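Side-chain contact in putative uncharacterized protein (Mycobacterium tuberculosis, PDB 2ZQ5), which probably transfers a sulfuryl group from the donor PAPS to an acceptor substrate: residues K231-L236 with D291-G296. Residues are numbered along the deposited sequence; the frame is centred on the assembly and turned at random.
Sequences KNPSHL and DTWSRG
P233 meets W293 through a single methylene: its CB lies 3.8 Å from W293 CH2 and nearly as close to W293 CZ3, approaching the outer corner of the six-membered ring obliquely. One face of the indole is filled from its own helix, with T292 CG2 3.7 Å above the ring plane and over its centre. W293 has CG anti to the carbonyl carbon (chi1 -56°); from there the indole reaches toward the proline even though CB does not point that way.

The second point of touch is at L236 and G296, whose CA atoms come within 5.2 Å. L236 CB packs 3.6 Å from G296 O. L236 O and G296 O, 3.4 Å apart, are two acceptors and make no hydrogen bond. The segments thus pack without a polar bond between them, burying 185 Å² in all.

Polar bonds shape each side separately. The turn is braced by L236 N to P233 O and by N232 ND2, which gives a hydrogen bond of 2.8 Å to S234 OG, 11° out of the amide plane. On the helix, the R295 guanidinium grips D291 in a salt bridge, R295 NE to D291 OD1 at 3.1 Å and R295 NH2 to D291 OD2 at 3.0 Å, nearly in its own plane but from above that of the carboxylate. E188 also binds R295 NH2 and T292 OG1.

K231 ends strand 227-231, between strands 117-119 and 94-97 of the parallel sheet. Its NZ forms a salt bridge with E173 and hydrogen bonds with T104 and T105, in the region that binds PAPS phosphate in related sulfotransferases. Just beyond, the turn and short helix 234-237 pack against helix 282-304, while L236 also touches T97 of strand 94-97.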
loop_
_atom_site.group_PDB
_atom_site.type_symbol
_atom_site.label_atom_id
_atom_site.label_comp_id
_atom_site.label_asym_id
_atom_site.label_seq_id
_atom_site.Cartn_x
_atom_site.Cartn_y
_atom_site.Cartn_z
ATOM N N LYS A 231 3.034 -1.687 -6.306
ATOM C CA LYS A 231 2.802 -0.250 -6.195
ATOM C C LYS A 231 2.404 0.075 -4.761
ATOM O O LYS A 231 1.544 -0.591 -4.182
ATOM C CB LYS A 231 1.713 0.223 -7.161
ATOM C CG LYS A 231 1.606 1.751 -7.251
ATOM C CD LYS A 231 0.551 2.339 -6.320
ATOM C CE LYS A 231 -0.843 2.185 -6.914
ATOM N NZ LYS A 231 -1.845 3.062 -6.239
ATOM N N ASN A 232 3.032 1.096 -4.187
ATOM C CA ASN A 232 2.717 1.489 -2.819
ATOM C C ASN A 232 3.477 2.737 -2.400
ATOM O O ASN A 232 4.621 2.939 -2.802
ATOM C CB ASN A 232 3.077 0.358 -1.854
ATOM C CG ASN A 232 2.368 0.483 -0.524
ATOM O OD1 ASN A 232 1.144 0.616 -0.474
ATOM N ND2 ASN A 232 3.131 0.425 0.565
ATOM N N PRO A 233 2.846 3.599 -1.586
ATOM C CA PRO A 233 3.525 4.814 -1.134
ATOM C C PRO A 233 4.744 4.544 -0.234
ATOM O O PRO A 233 5.661 5.355 -0.181
ATOM C CB PRO A 233 2.426 5.560 -0.379
ATOM C CG PRO A 233 1.189 5.175 -1.124
ATOM C CD PRO A 233 1.393 3.687 -1.337
ATOM N N SER A 234 4.762 3.409 0.465
ATOM C CA SER A 234 5.874 3.110 1.373
ATOM C C SER A 234 7.237 3.043 0.696
ATOM O O SER A 234 8.263 3.308 1.319
ATOM C CB SER A 234 5.634 1.787 2.110
ATOM O OG SER A 234 5.790 0.682 1.233
ATOM N N HIS A 235 7.250 2.702 -0.584
ATOM C CA HIS A 235 8.504 2.577 -1.303
ATOM C C HIS A 235 9.301 3.877 -1.333
ATOM O O HIS A 235 10.515 3.863 -1.524
ATOM C CB HIS A 235 8.209 2.009 -2.691
ATOM C CG HIS A 235 7.520 0.680 -2.629
ATOM N ND1 HIS A 235 6.500 0.312 -3.479
ATOM C CD2 HIS A 235 7.667 -0.343 -1.754
ATOM C CE1 HIS A 235 6.042 -0.877 -3.123
ATOM N NE2 HIS A 235 6.733 -1.295 -2.079
ATOM N N LEU A 236 8.622 4.998 -1.111
ATOM C CA LEU A 236 9.298 6.294 -1.065
ATOM C C LEU A 236 10.132 6.392 0.209
ATOM O O LEU A 236 11.243 6.933 0.204
ATOM C CB LEU A 236 8.280 7.434 -1.036
ATOM C CG LEU A 236 7.452 7.702 -2.288
ATOM C CD1 LEU A 236 6.365 8.720 -1.971
ATOM C CD2 LEU A 236 8.359 8.216 -3.400
ATOM N N ASP A 291 3.655 17.091 6.276
ATOM C CA ASP A 291 4.791 16.435 6.908
ATOM C C ASP A 291 5.076 15.067 6.300
ATOM O O ASP A 291 6.198 14.787 5.871
ATOM C CB ASP A 291 4.545 16.274 8.410
ATOM C CG ASP A 291 5.625 15.452 9.087
ATOM O OD1 ASP A 291 6.816 15.803 8.950
ATOM O OD2 ASP A 291 5.283 14.455 9.755
ATOM N N THR A 292 4.056 14.216 6.260
ATOM C CA THR A 292 4.206 12.870 5.722
ATOM C C THR A 292 4.797 12.797 4.324
ATOM O O THR A 292 5.802 12.119 4.101
ATOM C CB THR A 292 2.853 12.131 5.696
ATOM O OG1 THR A 292 2.382 11.967 7.036
ATOM C CG2 THR A 292 2.993 10.759 5.039
ATOM N N TRP A 293 4.182 13.497 3.378
ATOM C CA TRP A 293 4.646 13.426 2.003
ATOM C C TRP A 293 5.918 14.184 1.666
ATOM O O TRP A 293 6.613 13.818 0.715
ATOM C CB TRP A 293 3.487 13.786 1.070
ATOM C CG TRP A 293 2.324 12.876 1.349
ATOM C CD1 TRP A 293 1.109 13.230 1.855
ATOM C CD2 TRP A 293 2.338 11.441 1.311
ATOM N NE1 TRP A 293 0.369 12.108 2.149
ATOM C CE2 TRP A 293 1.101 10.995 1.824
ATOM C CE3 TRP A 293 3.282 10.489 0.899
ATOM C CZ2 TRP A 293 0.781 9.639 1.940
ATOM C CZ3 TRP A 293 2.965 9.138 1.014
ATOM C CH2 TRP A 293 1.724 8.727 1.531
ATOM N N SER A 294 6.247 15.224 2.426
ATOM C CA SER A 294 7.500 15.916 2.148
ATOM C C SER A 294 8.625 15.008 2.646
ATOM O O SER A 294 9.700 14.961 2.053
ATOM C CB SER A 294 7.548 17.295 2.825
ATOM O OG SER A 294 7.421 17.225 4.232
ATOM N N ARG A 295 8.372 14.275 3.729
ATOM C CA ARG A 295 9.371 13.341 4.248
ATOM C C ARG A 295 9.542 12.197 3.250
ATOM O O ARG A 295 10.660 11.795 2.940
ATOM C CB ARG A 295 8.946 12.773 5.610
ATOM C CG ARG A 295 9.242 13.696 6.777
ATOM C CD ARG A 295 9.052 13.017 8.132
ATOM N NE ARG A 295 7.647 12.823 8.488
ATOM C CZ ARG A 295 6.991 11.669 8.402
ATOM N NH1 ARG A 295 7.600 10.572 7.966
ATOM N NH2 ARG A 295 5.718 11.614 8.772
ATOM N N GLY A 296 8.428 11.681 2.741
ATOM C CA GLY A 296 8.492 10.592 1.782
ATOM C C GLY A 296 9.311 10.933 0.551
ATOM O O GLY A 296 10.201 10.182 0.158
#